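Local coordinates for protein DNA polymerase (Bacillus phage phi29, PDB 2PY5) that replicates viral DNA from a protein primer by processive, faithful strand-displacement synthesis, and removes nucleotides from 3' ends through its exonuclease activity, at residues Phe69-Leu74 / Tyr90-Ser95; Leu177-Lys182 / Lys379-Leu384; Asn313-Ser318 / Leu495-Tyr500; Gly511-Gly516 / Tyr521-Phe526. The protein carries 2 engineered substitutions. All blocks are in the same frame, centred on the assembly; numbering follows the deposited sequence.

Contact 1 (Phe69-Leu74 / Tyr90-Ser95). With nucleotides of chain C.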
# COMPACT_ATOMS: atom_id res chain seq x y z
N PHE F 69 17.01 6.85 -14.33
CA PHE F 69 17.63 6.99 -15.64
C PHE F 69 17.44 8.39 -16.20
O PHE F 69 18.36 8.98 -16.77
CB PHE F 69 17.15 5.90 -16.60
CG PHE F 69 17.60 4.52 -16.21
CD1 PHE F 69 16.91 3.79 -15.23
CD2 PHE F 69 18.73 3.96 -16.78
CE1 PHE F 69 17.37 2.53 -14.84
CE2 PHE F 69 19.14 2.71 -16.40
CZ PHE F 69 18.46 2.00 -15.45
N ILE F 70 16.23 8.93 -16.02
CA ILE F 70 15.89 10.26 -16.49
C ILE F 70 16.72 11.32 -15.79
O ILE F 70 17.27 12.21 -16.44
CB ILE F 70 14.37 10.51 -16.29
CG1 ILE F 70 13.56 9.65 -17.25
CG2 ILE F 70 14.00 11.98 -16.46
CD1 ILE F 70 12.12 9.54 -16.89
N ILE F 71 16.82 11.23 -14.47
CA ILE F 71 17.60 12.22 -13.70
C ILE F 71 19.10 12.12 -14.01
O ILE F 71 19.77 13.15 -14.14
CB ILE F 71 17.27 12.19 -12.20
CG1 ILE F 71 15.81 12.59 -11.99
CG2 ILE F 71 18.15 13.18 -11.44
CD1 ILE F 71 15.36 12.54 -10.54
N ASN F 72 19.62 10.89 -14.12
CA ASN F 72 21.00 10.71 -14.57
C ASN F 72 21.24 11.44 -15.90
O ASN F 72 22.27 12.05 -16.10
CB ASN F 72 21.35 9.23 -14.71
CG ASN F 72 21.88 8.63 -13.42
OD1 ASN F 72 21.10 8.12 -12.58
ND2 ASN F 72 23.16 8.71 -13.23
N TRP F 73 20.28 11.37 -16.82
CA TRP F 73 20.44 12.05 -18.11
C TRP F 73 20.39 13.56 -17.94
O TRP F 73 21.24 14.28 -18.45
CB TRP F 73 19.36 11.59 -19.10
CG TRP F 73 19.52 12.15 -20.49
CD1 TRP F 73 20.15 11.54 -21.55
CD2 TRP F 73 19.06 13.42 -20.99
NE1 TRP F 73 20.12 12.34 -22.65
CE2 TRP F 73 19.46 13.50 -22.34
CE3 TRP F 73 18.36 14.49 -20.42
CZ2 TRP F 73 19.17 14.61 -23.14
CZ3 TRP F 73 18.07 15.58 -21.21
CH2 TRP F 73 18.49 15.65 -22.56
N LEU F 74 19.39 14.04 -17.19
CA LEU F 74 19.21 15.47 -17.00
C LEU F 74 20.49 16.10 -16.48
O LEU F 74 20.94 17.09 -17.00
CB LEU F 74 18.02 15.76 -16.06
CG LEU F 74 16.64 15.47 -16.65
CD1 LEU F 74 15.61 15.41 -15.54
CD2 LEU F 74 16.25 16.53 -17.68
N TYR F 90 14.97 21.07 -13.46
CA TYR F 90 13.89 20.12 -13.16
C TYR F 90 13.59 20.18 -11.67
O TYR F 90 14.46 20.49 -10.85
CB TYR F 90 14.23 18.69 -13.62
CG TYR F 90 15.35 18.06 -12.84
CD1 TYR F 90 15.09 17.18 -11.79
CD2 TYR F 90 16.67 18.35 -13.13
CE1 TYR F 90 16.09 16.61 -11.07
CE2 TYR F 90 17.72 17.77 -12.40
CZ TYR F 90 17.42 16.90 -11.37
OH TYR F 90 18.41 16.33 -10.61
N ASN F 91 12.32 19.97 -11.35
CA ASN F 91 11.83 19.88 -9.97
C ASN F 91 11.39 18.44 -9.75
O ASN F 91 11.13 17.70 -10.72
CB ASN F 91 10.66 20.85 -9.76
CG ASN F 91 10.20 20.94 -8.31
OD1 ASN F 91 10.93 20.62 -7.38
ND2 ASN F 91 8.97 21.39 -8.11
N THR F 92 11.32 18.02 -8.49
CA THR F 92 10.86 16.68 -8.16
C THR F 92 9.92 16.72 -6.96
O THR F 92 9.97 17.63 -6.16
CB THR F 92 12.02 15.71 -7.82
OG1 THR F 92 12.82 16.28 -6.79
CG2 THR F 92 12.91 15.49 -9.02
N ILE F 93 9.07 15.69 -6.87
CA ILE F 93 8.40 15.32 -5.62
C ILE F 93 8.83 13.91 -5.29
O ILE F 93 8.35 12.95 -5.87
CB ILE F 93 6.85 15.39 -5.71
CG1 ILE F 93 6.42 16.78 -6.11
CG2 ILE F 93 6.25 14.95 -4.39
CD1 ILE F 93 4.92 16.87 -6.40
N ILE F 94 9.82 13.81 -4.40
CA ILE F 94 10.33 12.55 -3.85
C ILE F 94 10.23 12.69 -2.33
O ILE F 94 10.80 13.63 -1.74
CB ILE F 94 11.81 12.26 -4.25
CG1 ILE F 94 11.95 12.10 -5.76
CG2 ILE F 94 12.30 10.98 -3.52
CD1 ILE F 94 13.40 12.28 -6.26
N SER F 95 9.47 11.80 -1.70
CA SER F 95 9.20 11.92 -0.27
C SER F 95 10.41 11.55 0.57
O SER F 95 11.35 10.94 0.05
CB SER F 95 8.01 11.07 0.17
OG SER F 95 8.32 9.68 0.18
P DG C 2 -0.72 21.58 -1.55
OP1 DG C 2 -2.14 21.73 -1.18
OP2 DG C 2 0.31 21.48 -0.48
O5' DG C 2 -0.56 20.33 -2.56
C5' DG C 2 -1.44 20.30 -3.68
C4' DG C 2 -1.19 19.18 -4.67
O4' DG C 2 -0.17 19.58 -5.60
C3' DG C 2 -0.72 17.84 -4.15
O3' DG C 2 -1.43 16.88 -4.88
C2' DG C 2 0.77 17.76 -4.47
C1' DG C 2 0.76 18.52 -5.78
N9 DG C 2 1.98 19.23 -6.13
C8 DG C 2 2.89 19.82 -5.30
N7 DG C 2 3.85 20.41 -5.93
C5 DG C 2 3.54 20.20 -7.28
C6 DG C 2 4.22 20.60 -8.44
O6 DG C 2 5.27 21.26 -8.50
N1 DG C 2 3.57 20.19 -9.60
C2 DG C 2 2.40 19.46 -9.64
N2 DG C 2 1.91 19.14 -10.85
N3 DG C 2 1.75 19.08 -8.54
C4 DG C 2 2.38 19.48 -7.41

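Contact 2 (Leu177-Lys182 / Lys379-Leu384)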
# COMPACT_ATOMS: atom_id res chain seq x y z
N LEU F 177 -5.03 3.67 -17.67
CA LEU F 177 -5.12 5.08 -17.30
C LEU F 177 -6.26 5.80 -18.01
O LEU F 177 -6.95 6.61 -17.41
CB LEU F 177 -3.82 5.82 -17.57
CG LEU F 177 -2.67 5.48 -16.64
CD1 LEU F 177 -1.42 6.16 -17.13
CD2 LEU F 177 -3.00 5.93 -15.21
N LEU F 178 -6.47 5.48 -19.29
CA LEU F 178 -7.57 6.13 -20.01
C LEU F 178 -8.93 5.80 -19.37
O LEU F 178 -9.78 6.69 -19.18
CB LEU F 178 -7.54 5.75 -21.49
CG LEU F 178 -8.59 6.50 -22.33
CD1 LEU F 178 -8.39 7.99 -22.23
CD2 LEU F 178 -8.52 6.04 -23.76
N ILE F 179 -9.15 4.53 -19.03
CA ILE F 179 -10.37 4.14 -18.34
C ILE F 179 -10.53 4.90 -17.02
O ILE F 179 -11.60 5.41 -16.73
CB ILE F 179 -10.42 2.60 -18.09
CG1 ILE F 179 -10.52 1.84 -19.42
CG2 ILE F 179 -11.58 2.24 -17.21
CD1 ILE F 179 -10.04 0.39 -19.32
N GLN F 180 -9.45 4.98 -16.24
CA GLN F 180 -9.46 5.73 -14.97
C GLN F 180 -9.82 7.21 -15.18
O GLN F 180 -10.71 7.74 -14.52
CB GLN F 180 -8.10 5.57 -14.31
CG GLN F 180 -8.03 6.05 -12.88
CD GLN F 180 -6.75 5.63 -12.24
OE1 GLN F 180 -5.72 5.56 -12.89
NE2 GLN F 180 -6.80 5.36 -10.94
N PHE F 181 -9.16 7.85 -16.13
CA PHE F 181 -9.41 9.26 -16.42
C PHE F 181 -10.83 9.48 -16.91
O PHE F 181 -11.50 10.45 -16.51
CB PHE F 181 -8.41 9.79 -17.47
CG PHE F 181 -6.96 9.79 -17.03
CD1 PHE F 181 -6.60 9.79 -15.68
CD2 PHE F 181 -5.95 9.81 -17.98
CE1 PHE F 181 -5.26 9.81 -15.31
CE2 PHE F 181 -4.61 9.82 -17.60
CZ PHE F 181 -4.28 9.83 -16.27
N LYS F 182 -11.35 8.56 -17.73
CA LYS F 182 -12.73 8.68 -18.21
C LYS F 182 -13.78 8.59 -17.09
O LYS F 182 -14.90 9.09 -17.23
CB LYS F 182 -13.03 7.64 -19.30
CG LYS F 182 -12.41 7.96 -20.64
CD LYS F 182 -12.69 6.85 -21.64
CE LYS F 182 -12.28 7.23 -23.06
NZ LYS F 182 -12.54 6.12 -24.04
N LYS F 379 -14.99 -2.05 -12.10
CA LYS F 379 -15.11 -2.70 -10.79
C LYS F 379 -13.85 -2.46 -9.97
O LYS F 379 -13.93 -2.14 -8.80
CB LYS F 379 -15.35 -4.19 -10.92
CG LYS F 379 -15.56 -4.88 -9.57
CD LYS F 379 -15.87 -6.34 -9.74
CE LYS F 379 -16.30 -6.96 -8.43
NZ LYS F 379 -16.90 -8.30 -8.65
N GLN F 380 -12.68 -2.62 -10.60
CA GLN F 380 -11.41 -2.41 -9.88
C GLN F 380 -11.28 -0.98 -9.40
O GLN F 380 -10.70 -0.72 -8.35
CB GLN F 380 -10.19 -2.72 -10.78
CG GLN F 380 -10.17 -4.09 -11.39
CD GLN F 380 -10.66 -5.17 -10.46
OE1 GLN F 380 -10.13 -5.34 -9.36
NE2 GLN F 380 -11.68 -5.91 -10.89
N LEU F 381 -11.77 -0.04 -10.21
CA LEU F 381 -11.67 1.35 -9.85
C LEU F 381 -12.59 1.68 -8.68
O LEU F 381 -12.23 2.49 -7.84
CB LEU F 381 -11.96 2.24 -11.04
CG LEU F 381 -10.92 2.18 -12.14
CD1 LEU F 381 -11.44 2.97 -13.33
CD2 LEU F 381 -9.55 2.70 -11.69
N ALA F 382 -13.75 1.04 -8.63
CA ALA F 382 -14.66 1.22 -7.49
C ALA F 382 -14.03 0.70 -6.20
O ALA F 382 -14.12 1.33 -5.15
CB ALA F 382 -15.99 0.52 -7.76
N LYS F 383 -13.37 -0.45 -6.28
CA LYS F 383 -12.63 -0.99 -5.15
C LYS F 383 -11.53 -0.03 -4.73
O LYS F 383 -11.31 0.23 -3.54
CB LYS F 383 -12.04 -2.35 -5.53
CG LYS F 383 -13.11 -3.40 -5.77
CD LYS F 383 -12.58 -4.60 -6.53
CE LYS F 383 -11.55 -5.36 -5.75
NZ LYS F 383 -11.04 -6.50 -6.58
N LEU F 384 -10.83 0.52 -5.71
CA LEU F 384 -9.77 1.46 -5.44
C LEU F 384 -10.31 2.71 -4.72
O LEU F 384 -9.71 3.18 -3.76
CB LEU F 384 -9.06 1.83 -6.74
CG LEU F 384 -7.68 2.46 -6.66
CD1 LEU F 384 -6.66 1.60 -5.90
CD2 LEU F 384 -7.21 2.71 -8.09

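Contact 3 (Asn313-Ser318 / Leu495-Tyr500). With nucleotides of chain B.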
# COMPACT_ATOMS: atom_id res chain seq x y z
N ASN F 313 8.74 -6.34 15.45
CA ASN F 313 7.39 -6.60 14.92
C ASN F 313 6.43 -7.27 15.90
O ASN F 313 5.21 -7.21 15.71
CB ASN F 313 7.49 -7.49 13.67
CG ASN F 313 8.29 -6.86 12.56
OD1 ASN F 313 9.19 -7.48 11.99
ND2 ASN F 313 7.96 -5.61 12.23
N GLU F 314 6.96 -7.91 16.94
CA GLU F 314 6.15 -8.80 17.77
C GLU F 314 5.34 -8.07 18.85
O GLU F 314 5.73 -7.00 19.33
CB GLU F 314 7.01 -9.90 18.38
CG GLU F 314 7.75 -10.73 17.32
CD GLU F 314 8.20 -12.09 17.83
OE1 GLU F 314 7.38 -12.80 18.45
OE2 GLU F 314 9.37 -12.45 17.61
N TYR F 315 4.21 -8.66 19.21
CA TYR F 315 3.35 -8.14 20.27
C TYR F 315 3.85 -8.66 21.60
O TYR F 315 4.22 -9.82 21.72
CB TYR F 315 1.88 -8.51 20.00
CG TYR F 315 1.34 -7.68 18.88
CD1 TYR F 315 1.53 -8.04 17.54
CD2 TYR F 315 0.70 -6.48 19.15
CE1 TYR F 315 1.06 -7.24 16.52
CE2 TYR F 315 0.23 -5.69 18.14
CZ TYR F 315 0.41 -6.07 16.82
OH TYR F 315 -0.06 -5.25 15.85
N LEU F 316 3.87 -7.78 22.59
CA LEU F 316 4.66 -8.01 23.79
C LEU F 316 3.83 -8.67 24.88
O LEU F 316 2.67 -8.29 25.11
CB LEU F 316 5.23 -6.69 24.31
CG LEU F 316 6.13 -5.94 23.33
CD1 LEU F 316 6.47 -4.53 23.83
CD2 LEU F 316 7.39 -6.73 23.06
N LYS F 317 4.46 -9.62 25.55
CA LYS F 317 3.92 -10.24 26.75
C LYS F 317 4.19 -9.36 27.96
O LYS F 317 3.42 -9.35 28.91
CB LYS F 317 4.57 -11.61 26.96
CG LYS F 317 3.90 -12.50 27.99
CD LYS F 317 4.64 -13.85 28.09
CE LYS F 317 3.71 -15.00 28.45
NZ LYS F 317 4.36 -16.35 28.28
N SER F 318 5.31 -8.63 27.93
CA SER F 318 5.77 -7.84 29.07
C SER F 318 6.48 -6.58 28.62
O SER F 318 7.14 -6.56 27.58
CB SER F 318 6.75 -8.68 29.88
OG SER F 318 7.17 -7.97 31.03
N LEU F 495 5.70 -19.97 10.06
CA LEU F 495 7.04 -19.76 10.60
C LEU F 495 7.15 -18.46 11.36
O LEU F 495 7.76 -18.40 12.43
CB LEU F 495 8.06 -19.77 9.46
CG LEU F 495 8.11 -21.02 8.60
CD1 LEU F 495 9.14 -20.84 7.49
CD2 LEU F 495 8.40 -22.29 9.41
N ARG F 496 6.59 -17.40 10.78
CA ARG F 496 6.62 -16.04 11.32
C ARG F 496 5.38 -15.30 10.88
O ARG F 496 4.62 -15.79 10.03
CB ARG F 496 7.84 -15.28 10.76
CG ARG F 496 9.19 -15.93 10.99
CD ARG F 496 9.62 -15.73 12.43
NE ARG F 496 10.99 -16.18 12.66
CZ ARG F 496 11.33 -17.39 13.10
NH1 ARG F 496 10.41 -18.31 13.36
NH2 ARG F 496 12.61 -17.69 13.29
N GLN F 497 5.18 -14.09 11.41
CA GLN F 497 4.19 -13.17 10.87
C GLN F 497 4.39 -13.08 9.36
O GLN F 497 5.53 -12.99 8.88
CB GLN F 497 4.31 -11.77 11.49
CG GLN F 497 3.89 -11.69 12.95
CD GLN F 497 4.47 -10.50 13.71
OE1 GLN F 497 3.78 -9.88 14.53
NE2 GLN F 497 5.74 -10.19 13.46
N LYS F 498 3.28 -13.13 8.62
CA LYS F 498 3.28 -13.02 7.16
C LYS F 498 4.11 -14.07 6.44
O LYS F 498 4.47 -13.86 5.29
CB LYS F 498 3.73 -11.60 6.74
CG LYS F 498 2.78 -10.52 7.25
CD LYS F 498 3.11 -9.17 6.70
CE LYS F 498 2.16 -8.12 7.23
NZ LYS F 498 0.75 -8.32 6.77
N THR F 499 4.38 -15.20 7.09
CA THR F 499 5.25 -16.23 6.54
C THR F 499 4.68 -17.62 6.85
O THR F 499 4.92 -18.18 7.92
CB THR F 499 6.68 -16.13 7.10
OG1 THR F 499 7.15 -14.78 6.95
CG2 THR F 499 7.63 -17.07 6.38
N TYR F 500 3.88 -18.15 5.92
CA TYR F 500 3.23 -19.43 6.11
C TYR F 500 2.89 -20.09 4.78
O TYR F 500 2.91 -19.45 3.73
CB TYR F 500 1.95 -19.26 6.96
CG TYR F 500 0.85 -18.48 6.30
CD1 TYR F 500 -0.09 -19.14 5.54
CD2 TYR F 500 0.74 -17.10 6.42
CE1 TYR F 500 -1.12 -18.47 4.93
CE2 TYR F 500 -0.30 -16.42 5.79
CZ TYR F 500 -1.21 -17.13 5.05
OH TYR F 500 -2.28 -16.53 4.39
P DG B 2 14.07 -8.83 7.65
OP1 DG B 2 14.25 -9.78 6.52
OP2 DG B 2 15.27 -8.32 8.35
O5' DG B 2 13.23 -7.56 7.15
C5' DG B 2 13.32 -7.11 5.79
C4' DG B 2 12.90 -5.66 5.65
O4' DG B 2 11.53 -5.50 6.11
C3' DG B 2 13.74 -4.67 6.45
O3' DG B 2 14.04 -3.54 5.63
C2' DG B 2 12.84 -4.32 7.64
C1' DG B 2 11.44 -4.43 7.02
N9 DG B 2 10.33 -4.71 7.94
C8 DG B 2 10.39 -5.35 9.16
N7 DG B 2 9.24 -5.47 9.75
C5 DG B 2 8.35 -4.87 8.87
C6 DG B 2 6.94 -4.69 8.99
O6 DG B 2 6.20 -5.05 9.92
N1 DG B 2 6.41 -4.03 7.88
C2 DG B 2 7.14 -3.59 6.80
N2 DG B 2 6.45 -2.97 5.83
N3 DG B 2 8.46 -3.75 6.68
C4 DG B 2 9.00 -4.40 7.75

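Contact 4 (Gly511-Gly516 / Tyr521-Phe526). With EDO (1,2-ethanediol), chain Y.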
# COMPACT_ATOMS: atom_id res chain seq x y z
N GLY F 511 -15.63 -26.68 -14.53
CA GLY F 511 -14.29 -26.77 -15.13
C GLY F 511 -13.26 -25.83 -14.52
O GLY F 511 -12.19 -25.62 -15.11
N LYS F 512 -13.57 -25.27 -13.35
CA LYS F 512 -12.69 -24.32 -12.69
C LYS F 512 -12.53 -24.72 -11.22
O LYS F 512 -13.43 -25.31 -10.64
CB LYS F 512 -13.25 -22.90 -12.79
CG LYS F 512 -13.63 -22.50 -14.22
CD LYS F 512 -14.04 -21.04 -14.28
CE LYS F 512 -14.71 -20.69 -15.60
NZ LYS F 512 -15.93 -21.52 -15.88
N LEU F 513 -11.37 -24.41 -10.65
CA LEU F 513 -11.09 -24.75 -9.25
C LEU F 513 -11.53 -23.61 -8.36
O LEU F 513 -11.13 -22.46 -8.56
CB LEU F 513 -9.60 -25.00 -9.03
CG LEU F 513 -8.96 -26.39 -8.99
CD1 LEU F 513 -7.77 -26.30 -8.04
CD2 LEU F 513 -9.91 -27.51 -8.56
N VAL F 514 -12.33 -23.93 -7.35
CA VAL F 514 -12.73 -22.96 -6.33
C VAL F 514 -12.55 -23.59 -4.96
O VAL F 514 -12.30 -24.79 -4.85
CB VAL F 514 -14.19 -22.53 -6.51
CG1 VAL F 514 -14.39 -21.89 -7.90
CG2 VAL F 514 -15.13 -23.72 -6.31
N GLU F 515 -12.67 -22.78 -3.92
CA GLU F 515 -12.48 -23.25 -2.55
C GLU F 515 -13.47 -24.36 -2.21
O GLU F 515 -14.65 -24.27 -2.53
CB GLU F 515 -12.56 -22.11 -1.53
CG GLU F 515 -11.33 -21.23 -1.49
CD GLU F 515 -11.23 -20.26 -2.65
OE1 GLU F 515 -12.24 -20.01 -3.33
OE2 GLU F 515 -10.13 -19.73 -2.86
N GLY F 516 -12.95 -25.42 -1.60
CA GLY F 516 -13.73 -26.58 -1.21
C GLY F 516 -13.65 -26.80 0.28
O GLY F 516 -13.27 -25.93 1.04
N TYR F 521 -14.15 -31.89 -1.83
CA TYR F 521 -12.93 -31.42 -2.49
C TYR F 521 -12.54 -32.38 -3.62
O TYR F 521 -12.89 -33.57 -3.60
CB TYR F 521 -11.76 -31.27 -1.48
CG TYR F 521 -10.94 -32.53 -1.31
CD1 TYR F 521 -9.69 -32.66 -1.91
CD2 TYR F 521 -11.45 -33.61 -0.62
CE1 TYR F 521 -8.97 -33.85 -1.80
CE2 TYR F 521 -10.74 -34.79 -0.50
CZ TYR F 521 -9.50 -34.90 -1.09
OH TYR F 521 -8.80 -36.09 -0.97
N THR F 522 -11.84 -31.85 -4.61
CA THR F 522 -11.24 -32.67 -5.65
C THR F 522 -9.71 -32.62 -5.68
O THR F 522 -9.07 -33.58 -6.12
CB THR F 522 -11.81 -32.32 -7.04
OG1 THR F 522 -11.53 -30.97 -7.37
CG2 THR F 522 -13.31 -32.54 -7.06
N ASP F 523 -9.15 -31.50 -5.24
CA ASP F 523 -7.71 -31.26 -5.33
C ASP F 523 -7.22 -30.32 -4.21
O ASP F 523 -8.01 -29.78 -3.43
CB ASP F 523 -7.35 -30.63 -6.68
CG ASP F 523 -7.81 -31.47 -7.87
OD1 ASP F 523 -7.11 -32.46 -8.23
OD2 ASP F 523 -8.87 -31.15 -8.44
N ILE F 524 -5.91 -30.10 -4.17
CA ILE F 524 -5.28 -29.24 -3.18
C ILE F 524 -4.60 -28.07 -3.90
O ILE F 524 -3.91 -28.28 -4.90
CB ILE F 524 -4.22 -30.02 -2.36
CG1 ILE F 524 -4.89 -31.04 -1.43
CG2 ILE F 524 -3.31 -29.07 -1.57
CD1 ILE F 524 -5.84 -30.42 -0.40
N LYS F 525 -4.81 -26.86 -3.39
CA LYS F 525 -4.07 -25.68 -3.84
C LYS F 525 -2.96 -25.44 -2.83
O LYS F 525 -3.23 -25.20 -1.65
CB LYS F 525 -4.95 -24.43 -3.89
CG LYS F 525 -4.18 -23.15 -4.22
CD LYS F 525 -5.11 -21.97 -4.48
CE LYS F 525 -5.73 -21.45 -3.22
NZ LYS F 525 -6.12 -20.00 -3.38
N PHE F 526 -1.71 -25.52 -3.29
CA PHE F 526 -0.57 -25.21 -2.43
C PHE F 526 -0.31 -23.71 -2.46
O PHE F 526 0.05 -23.17 -3.51
CB PHE F 526 0.68 -25.99 -2.88
CG PHE F 526 1.92 -25.64 -2.11
CD1 PHE F 526 1.99 -25.88 -0.75
CD2 PHE F 526 3.02 -25.08 -2.75
CE1 PHE F 526 3.13 -25.56 -0.03
CE2 PHE F 526 4.16 -24.76 -2.03
CZ PHE F 526 4.21 -25.00 -0.67
C1 EDO Y . -8.15 -18.84 -0.60
O1 EDO Y . -7.91 -20.06 -1.32
C2 EDO Y . -6.84 -18.27 -0.07
O2 EDO Y . -5.88 -18.10 -1.12
O HOH W 1 -8.19 -19.57 -5.58

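Contact 1 (Phe69-Leu74 / Tyr90-Ser95)
Tyr-90 and, across from it, Ile-71 and Leu-74 form the buried seam where helix 63-76 lies on strand 89-94, a helix-on-sheet packing in the 3'-5' exonuclease domain, whose mixed sheet belongs to the RNase H-like fold of B-family proofreading domains. The axes of the two short segments run roughly antiparallel, at 154° and 11.1 Å apart, and the phenol ring takes up much of the space between them. With CG set between the backbone N and the carbonyl carbon (chi1 67°), the ring lies toward the helix. Leu-74 lays CD1 over one ring face, 4.1 Å from the Tyr-90 centroid and 23° off its normal, which is a CH-pi contact offset toward the rim. Ile-71 approaches the hydroxyl end obliquely, with CG2 3.8 Å from Tyr-90 CZ and 3.3 Å from Tyr-90 OH. That hydroxyl still has a polar partner, since it is hydrogen-bonded to Glu-75, while Trp-81 meets the ring edge-to-face. The strand's other side turns to DNA: Ile-93, implicated in template-primer binding, has CD1 3.7 Å from C5 of DG2 of chain C. Beyond the tyrosine the seam thins to one methyl pair, Ile-71 CD1 to Thr-92 CG2 at 4.1 Å.

Contact 2 (Leu177-Lys182 / Lys379-Leu384)
Leu-381 of helix 376-387 packs against Gln-180 near the end of helix 160-182, and so joins the polymerization region to the exonuclease region. Helix 376-387 belongs to the fingers, as in other B-family polymerases, and carries Lys-379 and Lys-383 of the nucleotide site and Leu-384, which probably positions the templating nucleotide. The short segments cross at -63° with axes 10.8 Å apart. The tight part is the fork of the leucine. Leu-381 CD1 sits on the helix surface, 3.8 Å from Gln-180 CA, while Leu-381 CD2 rests against the glutamine side chain, 3.9 Å from Gln-180 CG. With CG anti to the backbone N (chi1 -169°) and an extended chain beyond, Gln-180 passes this methyl obliquely as far as its amide, whose NE2 is hydrogen-bonded to Lys-125 O. That bond fixes the polar end while the aliphatic part serves as an apolar surface.

Packing is thinner at the partly exposed flanks. Ile-179 offers just CG2, 4.0 Å from Leu-381 CD1, and Leu-384 brings CD2 to 3.9 Å from Gln-180 NE2. On another face of the fingers helix Lys-383 NZ donates to Gln-380 OE1 at 3.1 Å. No hydrogen bond links the two segments: they meet by van der Waals packing of methyls against the chain and amide of one glutamine, whose polar end is satisfied within the exonuclease region.

Contact 3 (Asn313-Ser318 / Leu495-Tyr500)
The hairpin tip where the KxY motif of B-family polymerases begins, Lys-498 to Tyr-500, presents Gln-497 to Asn-313 in a loop of the polymerization region. This is a type II beta turn from Arg-496 to Thr-499, joining strands 491-496 and 499-509. Behind it Leu-495 and Arg-496 both face Thr-499 in a classic beta bulge. Gln-497 reaches out with an extended chain beyond CG, and its amide settles beside the Asn-313 backbone, with Gln-497 CD 3.9 Å from Asn-313 O. The same amide lies at the edge of the Tyr-315 ring, the two planes standing 87° apart. Asn-313 O has a hydrogen-bond partner in Gln-303.

The contact borders bound DNA and the catalytic centre. Lys-498 forms a salt bridge with Asp-456, one of the ligands of the catalytic magnesium, and both Lys-498 and Tyr-500 are probably involved in binding template-primer structures. The turn is stiffened from within: Thr-499 N bonds to Arg-496 O at 3.0 Å, and Thr-499 OG1 donates to Gln-497 O at 3.1 Å from above the carbonyl plane. On the loop side, Asn-313 holds CG anti to its carbonyl carbon (chi1 -61°) and addresses a base: ND2 donates to N7 of DG2 of chain B over 2.8 Å, with a bent N-H...N angle of 141°.

Contact 4 (Gly511-Gly516 / Tyr521-Phe526)
Glu-515 and Lys-525 face each other at the protein surface with opposite charges, Glu-515 OE2 and Lys-525 NZ standing 4.1 Å apart, too far for a direct salt bridge. The glutamate illustrates how a side chain can double back. Its CB bond leads away from the segment 521-526, and CG is anti to the carbonyl carbon; a bend at chi2 of 76° then returns the carboxylate to the lysine. On the way CG and CD each pass 3.6 Å from O1 of a bound 1,2-ethanediol, probably taken up from the crystallisation liquor. At the tip OE2 accepts a hydrogen bond of 2.7 Å from that O1.

Lys-525 NZ completes the bridge by donating to the same diol O1, also at 2.7 Å, and to the second hydroxyl, O2. A water adds a second link, accepting from Lys-525 NZ at 3.1 Å and giving a weak bond to Glu-515 OE2.

The residues belong to two strands, 512-515 and 523-530, that each pair antiparallel with strand 499-509; Val-514 bonds to Lys-507 through the backbone, and Lys-525 to Ile-504. Thr-522 and Asp-523 both face Met-506, forming a classic beta bulge at the start of the second strand. Nearby Leu-513 reaches across with one methyl, CD2, which lies 3.8 Å from Asp-523 OD2 and 4.0 Å from Thr-522 OG1. These two oxygens are themselves joined, Thr-522 OG1 donating to Asp-523 OD2 over 2.9 Å from above the carboxylate plane.

In the fold
From the N terminus, contact 1 comes first and closes a short loop of 15 residues within the exonuclease domain. Contact 2 then spans 196 residues, bringing the helix 160-182 of that domain to the fingers helix of the polymerization region. Before it closes, segment 313-318 opens contact 3, which ties the loop between strands 283-294 and 324-329 to the hairpin tip at 495-500, so these two long loops cross; their contacts lie on opposite sides of the chain's centre. Contact 4 follows in series, with four residues between its segments. Strand 499-509 of the contact 3 hairpin pairs with both strands of contact 4; the nearest atoms of the two contacts are about 7 Å apart.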